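Salt-tolerant glutaminase (Micrococcus luteus, PDB 3IH8) probably hydrolyses L-glutamine to L-glutamate and ammonium, working as a homotetrameric member of the glutaminase family. Local coordinates at residues P36-I41 with F278-D283; D55-F60 with T200-A205; N90-A95 with R107-M112; V120-V125 with K132-R137; E155-E160 with Y191-A196. All coordinates share one frame; numbering follows the deposited sequence.

Contact 1: P36-I41 with F278-D283; sequences PDRFGI and FSPRLD
R38 lays the flat of its guanidinium against the rim of the F278 ring. F278 CZ sits over the centre of the group, 3.6 Å from R38 CZ, and the two planes stand 87° apart, so the ring offers its edge to the arginine. A bend at chi3 (-68°) turns the guanidinium so that its flat side meets that edge, while R38 NE bonds to D35 O and thereby fixes the rotation of the group. P280 CG closes in on R38 NH2 at 3.7 Å, and P280 CD covers one face of the F278 ring. F39 goes the other way: with CG anti to the backbone N (chi1 -174°) its ring leaves for helix 4-17, yet F39 CD1 still meets F278 O at 3.2 Å, in the ring plane. F278 O also accepts from G40 N at 3.0 Å, and F278 N returns a bond to G40 O. Farther out, P36 CB packs on R281 NE at 3.5 Å, an arginine whose NH1 is held by N20 O. Water 1 donates to P36 O and accepts from R281 N (2.9 Å) and, weakly, from S279 OG, linking the two backbones. G40 and F278 form a hydrogen-bonded antiparallel pair that joins neighbouring strands 40-44 and 273-278 of the five-stranded antiparallel sheet, the pairing of early and late strands known from the beta-lactamase-like fold.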
# COMPACT_ATOMS: atom_id res chain seq x y z
N PRO A 36 18.94 26.07 13.13
CA PRO A 36 18.74 25.37 11.86
C PRO A 36 19.73 24.24 11.57
O PRO A 36 19.44 23.35 10.78
CB PRO A 36 18.86 26.49 10.84
CG PRO A 36 19.92 27.35 11.46
CD PRO A 36 19.47 27.42 12.90
N ASP A 37 20.90 24.30 12.20
CA ASP A 37 21.93 23.29 11.99
C ASP A 37 21.67 22.07 12.86
O ASP A 37 22.41 21.78 13.80
CB ASP A 37 23.30 23.89 12.30
CG ASP A 37 24.44 22.96 11.95
OD1 ASP A 37 25.61 23.35 12.14
OD2 ASP A 37 24.18 21.83 11.49
N ARG A 38 20.58 21.37 12.56
CA ARG A 38 20.19 20.16 13.28
C ARG A 38 19.60 19.19 12.28
O ARG A 38 18.87 19.59 11.36
CB ARG A 38 19.17 20.49 14.37
CG ARG A 38 19.75 21.33 15.51
CD ARG A 38 18.71 21.61 16.57
NE ARG A 38 17.66 22.50 16.07
CZ ARG A 38 16.52 22.75 16.71
NH1 ARG A 38 16.27 22.16 17.87
NH2 ARG A 38 15.63 23.58 16.18
N PHE A 39 19.91 17.91 12.44
CA PHE A 39 19.42 16.92 11.49
C PHE A 39 19.52 15.51 12.06
O PHE A 39 20.62 15.00 12.33
CB PHE A 39 20.23 17.06 10.20
CG PHE A 39 19.74 16.21 9.07
CD1 PHE A 39 18.38 15.96 8.90
CD2 PHE A 39 20.64 15.69 8.14
CE1 PHE A 39 17.93 15.22 7.82
CE2 PHE A 39 20.20 14.94 7.06
CZ PHE A 39 18.83 14.71 6.90
N GLY A 40 18.36 14.89 12.26
CA GLY A 40 18.31 13.54 12.80
C GLY A 40 17.30 12.65 12.08
O GLY A 40 16.42 13.13 11.36
N ILE A 41 17.43 11.35 12.27
CA ILE A 41 16.53 10.42 11.63
C ILE A 41 16.46 9.10 12.39
O ILE A 41 17.44 8.67 13.00
CB ILE A 41 16.95 10.19 10.16
CG1 ILE A 41 15.96 9.25 9.47
CG2 ILE A 41 18.37 9.65 10.09
CD1 ILE A 41 16.26 9.03 8.01
N PHE A 278 14.04 14.74 11.44
CA PHE A 278 14.02 16.10 11.95
C PHE A 278 15.04 16.96 11.24
O PHE A 278 16.21 16.58 11.10
CB PHE A 278 14.29 16.13 13.45
CG PHE A 278 14.45 17.52 14.02
CD1 PHE A 278 13.49 18.50 13.76
CD2 PHE A 278 15.53 17.84 14.82
CE1 PHE A 278 13.62 19.79 14.31
CE2 PHE A 278 15.68 19.12 15.37
CZ PHE A 278 14.72 20.10 15.11
N SER A 279 14.58 18.12 10.78
CA SER A 279 15.41 19.11 10.09
C SER A 279 14.55 20.36 9.92
O SER A 279 13.65 20.41 9.08
CB SER A 279 15.85 18.58 8.73
OG SER A 279 16.69 19.52 8.12
N PRO A 280 14.82 21.39 10.75
CA PRO A 280 14.14 22.69 10.79
C PRO A 280 13.71 23.41 9.51
O PRO A 280 12.55 23.76 9.35
CB PRO A 280 15.07 23.53 11.65
CG PRO A 280 15.62 22.52 12.61
CD PRO A 280 15.95 21.36 11.70
N ARG A 281 14.64 23.65 8.60
CA ARG A 281 14.30 24.38 7.39
C ARG A 281 13.22 23.73 6.51
O ARG A 281 13.25 22.53 6.23
CB ARG A 281 15.58 24.69 6.61
CG ARG A 281 16.44 25.68 7.39
CD ARG A 281 17.74 26.08 6.73
NE ARG A 281 18.34 27.20 7.47
CZ ARG A 281 19.54 27.72 7.24
NH1 ARG A 281 20.31 27.25 6.28
NH2 ARG A 281 19.95 28.74 7.98
N LEU A 282 12.26 24.54 6.11
CA LEU A 282 11.15 24.09 5.28
C LEU A 282 11.38 24.52 3.83
O LEU A 282 12.06 25.52 3.58
CB LEU A 282 9.84 24.69 5.80
CG LEU A 282 9.69 24.61 7.33
CD1 LEU A 282 8.49 25.44 7.76
CD2 LEU A 282 9.54 23.16 7.78
N ASP A 283 10.82 23.78 2.88
CA ASP A 283 10.95 24.14 1.47
C ASP A 283 9.86 25.15 1.10
O ASP A 283 9.17 25.67 1.97
CB ASP A 283 10.86 22.89 0.57
CG ASP A 283 9.63 22.04 0.86
OD1 ASP A 283 8.57 22.59 1.21
OD2 ASP A 283 9.74 20.80 0.72
O HOH W 1 17.36 22.76 8.60

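Contact 2: D55-F60 with T200-A205; sequences DADVEF and TVKDLA
T200 CG2 presses on the E59 chain, 3.4 Å from E59 CG, and also reaches D57 O. Its threonine carries OG1 between the backbone N and the carbonyl carbon (chi1 59°), which turns the methyl to the loop and the hydroxyl to D203. There D203 OD2 is gripped twice: T200 N comes in at 2.7 Å on the anti lone pair, and T200 OG1 donates at 2.6 Å from well above the carboxylate plane. D203 OD1 pairs with R148, which also holds E59 OE2 and so probably offsets the two nearby acid charges. Across the contact, K202 N donates to A56 O at 3.2 Å, in the carbonyl plane, and K202 CG lies against the same oxygen. The lysine then runs on extended toward D57; K202 NZ is 3.9 Å from D57 OD2, a long salt bridge with water 2 beside it. A56 CB abuts V201 CB. Deeper in, the F60 ring turns its edge to L204, F60 CZ meeting L204 CD1 at 3.7 Å in the ring plane, and F60 stacks on F278. The weak return bond from D203 N to T200 OG1 completes a capping box at the first turn of helix 201-212, against which the 55-60 loop packs after leaving the edge strand 50-54 of the sheet.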
# COMPACT_ATOMS: atom_id res chain seq x y z
N ASP A 55 20.78 14.24 15.06
CA ASP A 55 19.94 14.78 16.12
C ASP A 55 18.59 14.09 16.21
O ASP A 55 17.54 14.74 16.11
CB ASP A 55 19.75 16.28 15.89
CG ASP A 55 21.07 17.01 15.74
OD1 ASP A 55 21.86 17.03 16.71
OD2 ASP A 55 21.33 17.55 14.65
N ALA A 56 18.60 12.78 16.42
CA ALA A 56 17.37 12.01 16.53
C ALA A 56 16.84 11.97 17.96
O ALA A 56 15.80 11.36 18.23
CB ALA A 56 17.61 10.59 16.01
N ASP A 57 17.53 12.62 18.88
CA ASP A 57 17.08 12.63 20.27
C ASP A 57 16.80 14.05 20.75
O ASP A 57 16.72 14.34 21.95
CB ASP A 57 18.14 11.94 21.15
CG ASP A 57 17.64 11.65 22.55
OD1 ASP A 57 17.66 12.57 23.39
OD2 ASP A 57 17.22 10.50 22.80
N VAL A 58 16.63 14.95 19.78
CA VAL A 58 16.36 16.35 20.06
C VAL A 58 14.87 16.64 19.91
O VAL A 58 14.30 16.43 18.84
CB VAL A 58 17.13 17.24 19.09
CG1 VAL A 58 16.96 18.70 19.48
CG2 VAL A 58 18.59 16.83 19.09
N GLU A 59 14.25 17.14 20.98
CA GLU A 59 12.82 17.45 20.96
C GLU A 59 12.46 18.71 20.19
O GLU A 59 13.23 19.67 20.13
CB GLU A 59 12.27 17.57 22.39
CG GLU A 59 12.35 16.29 23.21
CD GLU A 59 11.61 16.39 24.53
OE1 GLU A 59 11.80 17.39 25.25
OE2 GLU A 59 10.83 15.46 24.84
N PHE A 60 11.27 18.68 19.58
CA PHE A 60 10.75 19.80 18.80
C PHE A 60 9.24 19.61 18.82
O PHE A 60 8.76 18.50 19.07
CB PHE A 60 11.28 19.73 17.37
CG PHE A 60 11.02 18.42 16.69
CD1 PHE A 60 9.78 18.15 16.12
CD2 PHE A 60 11.99 17.41 16.70
CE1 PHE A 60 9.50 16.90 15.57
CE2 PHE A 60 11.73 16.16 16.15
CZ PHE A 60 10.49 15.90 15.59
N THR A 200 10.75 13.72 19.72
CA THR A 200 12.06 13.61 19.10
C THR A 200 11.86 12.78 17.83
O THR A 200 10.78 12.23 17.60
CB THR A 200 13.07 12.86 20.00
OG1 THR A 200 12.57 11.55 20.28
CG2 THR A 200 13.29 13.60 21.30
N VAL A 201 12.89 12.69 17.01
CA VAL A 201 12.80 11.89 15.81
C VAL A 201 12.49 10.43 16.16
O VAL A 201 11.73 9.76 15.47
CB VAL A 201 14.12 11.94 15.05
CG1 VAL A 201 14.03 11.11 13.81
CG2 VAL A 201 14.45 13.37 14.70
N LYS A 202 13.08 9.95 17.25
CA LYS A 202 12.87 8.56 17.67
C LYS A 202 11.41 8.28 18.03
O LYS A 202 10.88 7.22 17.68
CB LYS A 202 13.79 8.21 18.86
CG LYS A 202 15.29 8.32 18.55
CD LYS A 202 16.14 7.88 19.74
CE LYS A 202 17.62 8.19 19.51
NZ LYS A 202 18.53 7.63 20.57
N ASP A 203 10.76 9.23 18.71
CA ASP A 203 9.35 9.08 19.09
C ASP A 203 8.49 8.92 17.82
O ASP A 203 7.70 7.98 17.73
CB ASP A 203 8.86 10.31 19.87
CG ASP A 203 9.65 10.54 21.16
OD1 ASP A 203 9.75 9.61 21.99
OD2 ASP A 203 10.16 11.66 21.34
N LEU A 204 8.65 9.83 16.87
CA LEU A 204 7.89 9.77 15.62
C LEU A 204 8.07 8.40 14.97
O LEU A 204 7.11 7.79 14.50
CB LEU A 204 8.34 10.88 14.65
CG LEU A 204 7.86 12.29 14.97
CD1 LEU A 204 8.47 13.28 13.99
CD2 LEU A 204 6.33 12.35 14.89
N ALA A 205 9.30 7.92 14.97
CA ALA A 205 9.60 6.61 14.40
C ALA A 205 8.79 5.54 15.13
O ALA A 205 8.16 4.69 14.50
CB ALA A 205 11.10 6.32 14.51
O HOH W 2 17.11 7.32 22.62

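Contact 3: N90-A95 with R107-M112; sequences NPSGEA and RPDNAM
Two loops that lead into and out of the short helix 99-102 come together where N90 and S92 flank D109. N90 N points at D109 O, 2.9 Å away, in a hydrogen bond of 145° at the hydrogen, although the position of that oxygen is less certain. The N90 amide and the D109 carboxylate stand nearly square to each other, their planes 79° apart, and N90 ND2 stays 3.6 Å from D109 OD1; ND2 has its partner in E104 OE1 instead. On the far side of the carboxylate, S92 OG lies 3.4 Å from D109 OD2 while giving its proton to G93 O at 3.1 Å. Water 3 spans the gap, donating to P91 O and weakly to D109 OD2. N90 O lies 3.2 Å from D109 CB.

These loops belong to the mainly helical part of the glutaminase fold and lie near the active-site region: the N110 side chain is about 6 Å from that of Y243, a predicted substrate binder, and M112 O accepts from K67 NZ, the lysine of a probable SxxK motif that starts with S64, as in the beta-lactamase clan. E94 OE1 takes the backbone N of N114, which binds L-glutamate, and E94 OE2 forms a salt bridge with R166. P91 packs on G247 of the second subunit.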
# COMPACT_ATOMS: atom_id res chain seq x y z
N ASN A 90 -11.28 13.32 1.35
CA ASN A 90 -10.82 13.83 0.07
C ASN A 90 -9.56 14.66 0.20
O ASN A 90 -9.46 15.54 1.06
CB ASN A 90 -11.90 14.69 -0.58
CG ASN A 90 -13.26 14.04 -0.53
OD1 ASN A 90 -13.45 12.92 -1.02
ND2 ASN A 90 -14.22 14.73 0.07
N PRO A 91 -8.57 14.39 -0.65
CA PRO A 91 -7.34 15.17 -0.56
C PRO A 91 -7.55 16.60 -1.07
O PRO A 91 -8.47 16.85 -1.86
CB PRO A 91 -6.36 14.37 -1.41
CG PRO A 91 -7.25 13.73 -2.44
CD PRO A 91 -8.45 13.30 -1.64
N SER A 92 -6.73 17.53 -0.60
CA SER A 92 -6.83 18.92 -1.05
C SER A 92 -5.68 19.76 -0.50
O SER A 92 -4.94 19.30 0.37
CB SER A 92 -8.17 19.53 -0.63
OG SER A 92 -8.10 20.11 0.65
N GLY A 93 -5.53 20.97 -1.03
CA GLY A 93 -4.49 21.87 -0.57
C GLY A 93 -4.92 22.46 0.77
O GLY A 93 -6.09 22.36 1.14
N GLU A 94 -3.99 23.06 1.50
CA GLU A 94 -4.32 23.65 2.79
C GLU A 94 -5.16 24.91 2.60
O GLU A 94 -5.86 25.33 3.51
CB GLU A 94 -3.04 23.99 3.56
CG GLU A 94 -3.27 24.73 4.90
CD GLU A 94 -4.28 24.05 5.82
OE1 GLU A 94 -4.14 22.84 6.09
OE2 GLU A 94 -5.21 24.72 6.29
N ALA A 95 -5.08 25.52 1.42
CA ALA A 95 -5.86 26.73 1.16
C ALA A 95 -7.34 26.42 1.35
O ALA A 95 -7.83 25.41 0.86
CB ALA A 95 -5.59 27.24 -0.26
N ARG A 107 -18.52 19.44 5.77
CA ARG A 107 -17.41 18.79 6.45
C ARG A 107 -16.12 19.09 5.72
O ARG A 107 -16.08 19.09 4.49
CB ARG A 107 -17.63 17.28 6.58
CG ARG A 107 -17.91 16.52 5.29
CD ARG A 107 -18.83 15.33 5.57
NE ARG A 107 -18.14 14.06 5.79
CZ ARG A 107 -17.77 13.24 4.81
NH1 ARG A 107 -18.01 13.55 3.55
NH2 ARG A 107 -17.17 12.08 5.09
N PRO A 108 -15.05 19.39 6.47
CA PRO A 108 -13.77 19.67 5.81
C PRO A 108 -13.33 18.42 5.06
O PRO A 108 -13.74 17.31 5.43
CB PRO A 108 -12.86 20.05 6.98
CG PRO A 108 -13.50 19.36 8.17
CD PRO A 108 -14.95 19.58 7.93
N ASP A 109 -12.53 18.60 4.02
CA ASP A 109 -12.05 17.51 3.17
C ASP A 109 -11.38 16.32 3.84
O ASP A 109 -11.71 15.17 3.54
CB ASP A 109 -11.12 18.06 2.09
CG ASP A 109 -11.87 18.67 0.92
OD1 ASP A 109 -12.89 18.09 0.51
OD2 ASP A 109 -11.45 19.73 0.39
N ASN A 110 -10.42 16.58 4.73
CA ASN A 110 -9.74 15.49 5.41
C ASN A 110 -9.09 15.91 6.72
O ASN A 110 -8.99 17.11 7.03
CB ASN A 110 -8.70 14.83 4.47
CG ASN A 110 -7.63 15.79 4.02
OD1 ASN A 110 -7.71 16.36 2.93
ND2 ASN A 110 -6.62 15.98 4.84
N ALA A 111 -8.64 14.92 7.49
CA ALA A 111 -8.02 15.18 8.79
C ALA A 111 -6.60 15.75 8.73
O ALA A 111 -6.07 16.20 9.75
CB ALA A 111 -8.01 13.89 9.61
N MET A 112 -5.99 15.76 7.55
CA MET A 112 -4.63 16.26 7.40
C MET A 112 -4.54 17.78 7.24
O MET A 112 -3.50 18.39 7.52
CB MET A 112 -3.94 15.57 6.22
CG MET A 112 -3.78 14.05 6.41
SD MET A 112 -2.91 13.63 7.95
CE MET A 112 -4.26 13.15 9.02
O HOH W 3 -10.35 19.35 -2.73

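Contact 4: V120-V125 with K132-R137; sequences VHQLLV and KERLDR
R134 reaches across the 120-125 segment atom by atom. Its CB touches H121 CE1 at 3.7 Å, and R134 CG, anti to the carbonyl carbon (chi1 -80°), rests on L124 CB at 3.5 Å. R134 CD follows over H121 O, 3.4 Å away. The chain remains extended to NE, which carries the guanidinium to Q122 O. This oxygen sits 3.1 Å above the guanidinium plane of R134, offset toward its rim; Q122 O is 3.2 Å from R134 NE but at a poor angle for a bond, so the oxygen faces the flat of the group rather than an N-H. R134 NH1 comes within 3.1 Å of Q122 NE2, two donors that both reach for D182 OD1. NH2 ends on G126 O in the loop between the helices.

L124 and V125 pack round this arm. L124 CD1 lies over one face of the H121 ring and also meets R134 O. V125 CG2 fits against R137 CB at 3.5 Å, while the R137 tip departs to D77 and E140. The H121 side chain crosses R134 obliquely and is buried with ND1 lacking any partner in the model.

R134 thus carries most of the contact between 120-125 and 132-137. Its positive charge is probably balanced by the salt bridge to D182, and the Q122 carbonyl over its plane may add to that, while the close approach of Q122 NE2 and R134 NH1 is probably tolerated through the carboxylate oxygen they share.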
# COMPACT_ATOMS: atom_id res chain seq x y z
N VAL A 120 -11.54 17.33 14.08
CA VAL A 120 -11.10 16.13 14.79
C VAL A 120 -10.91 16.44 16.28
O VAL A 120 -11.37 15.68 17.14
CB VAL A 120 -9.77 15.59 14.23
CG1 VAL A 120 -9.07 14.67 15.26
CG2 VAL A 120 -10.03 14.82 12.95
N HIS A 121 -10.22 17.54 16.59
CA HIS A 121 -9.99 17.89 17.99
C HIS A 121 -11.34 18.07 18.68
O HIS A 121 -11.54 17.59 19.79
CB HIS A 121 -9.15 19.17 18.09
CG HIS A 121 -8.57 19.40 19.46
ND1 HIS A 121 -9.32 19.84 20.52
CD2 HIS A 121 -7.31 19.22 19.93
CE1 HIS A 121 -8.55 19.93 21.60
NE2 HIS A 121 -7.33 19.56 21.26
N GLN A 122 -12.28 18.72 18.00
CA GLN A 122 -13.62 18.93 18.55
C GLN A 122 -14.26 17.59 18.97
O GLN A 122 -14.97 17.52 19.97
CB GLN A 122 -14.50 19.63 17.51
CG GLN A 122 -16.01 19.65 17.81
CD GLN A 122 -16.38 20.54 18.99
OE1 GLN A 122 -16.71 21.71 18.81
NE2 GLN A 122 -16.31 19.99 20.20
N LEU A 123 -13.98 16.54 18.21
CA LEU A 123 -14.53 15.21 18.46
C LEU A 123 -13.79 14.32 19.45
O LEU A 123 -14.28 13.23 19.78
CB LEU A 123 -14.58 14.43 17.14
CG LEU A 123 -15.51 14.85 16.01
CD1 LEU A 123 -14.87 14.48 14.66
CD2 LEU A 123 -16.86 14.17 16.20
N LEU A 124 -12.64 14.77 19.93
CA LEU A 124 -11.76 13.98 20.81
C LEU A 124 -12.18 13.04 21.95
O LEU A 124 -11.69 11.92 22.00
CB LEU A 124 -10.62 14.87 21.30
CG LEU A 124 -9.48 14.80 20.27
CD1 LEU A 124 -8.27 15.59 20.77
CD2 LEU A 124 -9.11 13.33 20.03
N VAL A 125 -13.04 13.44 22.88
CA VAL A 125 -13.39 12.49 23.94
C VAL A 125 -14.87 12.21 23.87
O VAL A 125 -15.31 11.08 24.05
CB VAL A 125 -13.01 13.04 25.35
CG1 VAL A 125 -13.58 12.12 26.44
CG2 VAL A 125 -11.49 13.12 25.48
N LYS A 132 -9.86 20.66 28.82
CA LYS A 132 -8.77 19.95 29.47
C LYS A 132 -8.76 18.45 29.15
O LYS A 132 -7.70 17.84 29.03
CB LYS A 132 -8.85 20.18 30.98
CG LYS A 132 -7.68 19.69 31.79
CD LYS A 132 -7.96 18.32 32.38
CE LYS A 132 -7.07 18.06 33.60
NZ LYS A 132 -5.63 18.32 33.30
N GLU A 133 -9.95 17.86 29.00
CA GLU A 133 -10.04 16.45 28.67
C GLU A 133 -9.54 16.17 27.26
O GLU A 133 -8.78 15.23 27.03
CB GLU A 133 -11.48 15.95 28.80
CG GLU A 133 -12.07 16.05 30.19
CD GLU A 133 -13.50 15.55 30.23
OE1 GLU A 133 -13.72 14.35 30.52
OE2 GLU A 133 -14.41 16.37 29.96
N ARG A 134 -9.97 16.99 26.30
CA ARG A 134 -9.56 16.80 24.91
C ARG A 134 -8.07 17.02 24.73
O ARG A 134 -7.44 16.32 23.95
CB ARG A 134 -10.38 17.70 23.97
CG ARG A 134 -11.76 17.12 23.66
CD ARG A 134 -12.71 18.10 22.98
NE ARG A 134 -14.08 17.60 23.02
CZ ARG A 134 -15.17 18.37 23.06
NH1 ARG A 134 -15.07 19.69 23.07
NH2 ARG A 134 -16.37 17.80 23.12
N LEU A 135 -7.50 17.99 25.45
CA LEU A 135 -6.06 18.23 25.34
C LEU A 135 -5.32 17.03 25.94
O LEU A 135 -4.39 16.51 25.32
CB LEU A 135 -5.67 19.51 26.10
CG LEU A 135 -4.26 20.06 25.86
CD1 LEU A 135 -4.09 21.35 26.64
CD2 LEU A 135 -3.20 19.07 26.28
N ASP A 136 -5.73 16.59 27.13
CA ASP A 136 -5.10 15.44 27.78
C ASP A 136 -5.19 14.20 26.89
O ASP A 136 -4.25 13.41 26.81
CB ASP A 136 -5.77 15.11 29.13
CG ASP A 136 -5.47 16.14 30.22
OD1 ASP A 136 -4.41 16.81 30.17
OD2 ASP A 136 -6.30 16.25 31.16
N ARG A 137 -6.33 14.03 26.24
CA ARG A 137 -6.58 12.89 25.37
C ARG A 137 -5.65 12.90 24.15
O ARG A 137 -5.23 11.84 23.67
CB ARG A 137 -8.05 12.89 24.93
CG ARG A 137 -8.47 11.76 23.99
CD ARG A 137 -7.90 10.41 24.43
NE ARG A 137 -8.40 9.32 23.58
CZ ARG A 137 -7.76 8.17 23.38
NH1 ARG A 137 -8.30 7.25 22.59
NH2 ARG A 137 -6.59 7.95 23.95

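Contact 5: E155-E160 with Y191-A196; sequences ETYESE and YVAQCA
E160 OE1 accepts from water 4 at 3.1 Å and, weakly, from Y27 OH; the same water gives its other proton to V192 O, also at 3.1 Å, so one molecule ties the glutamate to the backbone of the facing helix. That carbonyl also takes a weak bond from A196 N, just past the end of helix 184-195. V192 fills the space between two side chains of helix 154-161: its CG1, anti to the backbone N (chi1 167°), meets E160 CG at 3.3 Å on one hand and Y157 CD1 at 3.4 Å on the other. V192 CG2 leans on E160 CG as well. The glutamate chain bends at chi2 (105°), which lays its methylene alongside the valine before the carboxylate turns off.

Here two helices running in roughly opposed directions pack at the L-glutamate pocket of the enzyme; the axes of the pieces 155-160 and 191-195 are 8.8 Å apart at closest approach, with 140° between their directions. E160, Y191 and C195 all bind L-glutamate, and the loop residue Q63 touches both E160 and C195. The E160 side chain lies about 5 Å from that of N167, a further ligand-binding residue.

Y157 crosses V192 at about a right angle. Its ring brings an edge to A193 N, Y157 CD1 being 3.7 Å away, and touches A193 CB at 4.0 Å; W154 meets the tyrosine edge-to-face. A196 CB touches Y157 CB, and A196 also pairs through its backbone with D153, just before helix 154-161.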
# COMPACT_ATOMS: atom_id res chain seq x y z
N GLU A 155 5.61 27.47 25.75
CA GLU A 155 6.21 28.67 25.19
C GLU A 155 5.83 28.78 23.71
O GLU A 155 5.46 29.86 23.23
CB GLU A 155 7.73 28.61 25.35
CG GLU A 155 8.46 29.79 24.73
CD GLU A 155 9.96 29.72 24.97
OE1 GLU A 155 10.37 29.84 26.15
OE2 GLU A 155 10.72 29.54 24.00
N THR A 156 5.91 27.66 22.99
CA THR A 156 5.55 27.66 21.57
C THR A 156 4.05 27.87 21.46
O THR A 156 3.57 28.56 20.56
CB THR A 156 5.93 26.33 20.88
OG1 THR A 156 7.35 26.26 20.74
CG2 THR A 156 5.30 26.24 19.50
N TYR A 157 3.31 27.28 22.40
CA TYR A 157 1.86 27.43 22.42
C TYR A 157 1.46 28.90 22.43
O TYR A 157 0.80 29.39 21.51
CB TYR A 157 1.28 26.74 23.65
CG TYR A 157 -0.14 27.15 23.96
CD1 TYR A 157 -1.21 26.66 23.22
CD2 TYR A 157 -0.41 28.05 25.00
CE1 TYR A 157 -2.52 27.05 23.50
CE2 TYR A 157 -1.71 28.44 25.29
CZ TYR A 157 -2.76 27.94 24.54
OH TYR A 157 -4.05 28.32 24.83
N GLU A 158 1.87 29.61 23.48
CA GLU A 158 1.53 31.02 23.60
C GLU A 158 1.97 31.83 22.39
O GLU A 158 1.26 32.72 21.93
CB GLU A 158 2.15 31.62 24.87
CG GLU A 158 1.64 30.97 26.14
CD GLU A 158 1.95 31.80 27.37
OE1 GLU A 158 1.39 32.91 27.49
OE2 GLU A 158 2.76 31.34 28.21
N SER A 159 3.15 31.51 21.88
CA SER A 159 3.69 32.21 20.72
C SER A 159 2.74 32.02 19.52
O SER A 159 2.49 32.95 18.75
CB SER A 159 5.09 31.68 20.40
OG SER A 159 5.74 32.49 19.44
N GLU A 160 2.21 30.80 19.38
CA GLU A 160 1.29 30.48 18.30
C GLU A 160 -0.05 31.19 18.48
O GLU A 160 -0.60 31.74 17.52
CB GLU A 160 1.04 28.97 18.24
CG GLU A 160 -0.02 28.55 17.23
CD GLU A 160 0.57 27.92 15.98
OE1 GLU A 160 1.18 26.83 16.09
OE2 GLU A 160 0.43 28.51 14.89
N TYR A 191 -6.17 22.70 19.67
CA TYR A 191 -5.39 22.27 18.52
C TYR A 191 -3.97 22.85 18.56
O TYR A 191 -3.00 22.18 18.18
CB TYR A 191 -6.07 22.71 17.22
CG TYR A 191 -5.21 22.51 16.00
CD1 TYR A 191 -4.91 21.23 15.53
CD2 TYR A 191 -4.66 23.61 15.33
CE1 TYR A 191 -4.08 21.05 14.43
CE2 TYR A 191 -3.83 23.43 14.22
CZ TYR A 191 -3.54 22.15 13.78
OH TYR A 191 -2.72 21.96 12.69
N VAL A 192 -3.84 24.09 19.01
CA VAL A 192 -2.54 24.73 19.10
C VAL A 192 -1.66 24.06 20.17
O VAL A 192 -0.45 23.91 19.98
CB VAL A 192 -2.69 26.24 19.37
CG1 VAL A 192 -1.34 26.84 19.78
CG2 VAL A 192 -3.22 26.94 18.12
N ALA A 193 -2.28 23.66 21.28
CA ALA A 193 -1.54 22.99 22.35
C ALA A 193 -1.11 21.60 21.86
O ALA A 193 0.01 21.15 22.13
CB ALA A 193 -2.43 22.86 23.60
N GLN A 194 -2.02 20.95 21.15
CA GLN A 194 -1.80 19.63 20.55
C GLN A 194 -0.56 19.67 19.65
O GLN A 194 0.27 18.75 19.67
CB GLN A 194 -3.04 19.28 19.73
CG GLN A 194 -2.91 18.17 18.72
CD GLN A 194 -4.10 18.16 17.75
OE1 GLN A 194 -5.25 18.28 18.17
NE2 GLN A 194 -3.81 18.01 16.46
N CYS A 195 -0.43 20.74 18.87
CA CYS A 195 0.71 20.91 17.97
C CYS A 195 1.99 21.24 18.74
O CYS A 195 3.09 21.08 18.21
CB CYS A 195 0.42 22.03 16.96
SG CYS A 195 -0.88 21.68 15.73
N ALA A 196 1.84 21.71 19.98
CA ALA A 196 2.99 22.07 20.80
C ALA A 196 3.54 20.90 21.60
O ALA A 196 4.43 21.06 22.44
CB ALA A 196 2.62 23.23 21.74
O HOH W 4 1.94 25.25 18.59

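How the contacts relate
Contact 1 spans the longest loop, pairing the first strand of the five-stranded sheet, 40-44, with 273-278 and its exit loop. Contact 2 nests within it, bringing the turn after strand 50-54 to the start of helix 201-212. Inside contact 2 lie contacts 3, 4 and 5, which follow one another in series; none of the five cross. Contact 3 closes the short excursion round helix 99-102, contact 4 the turn between helices 114-123 and 131-146, and contact 5 joins helices 154-161 and 184-195. Contacts 1 and 2 touch each other through F278 and V201; A111 and V120 link contact 3 to contact 4, and H121 and Q194 link contact 4 to contact 5.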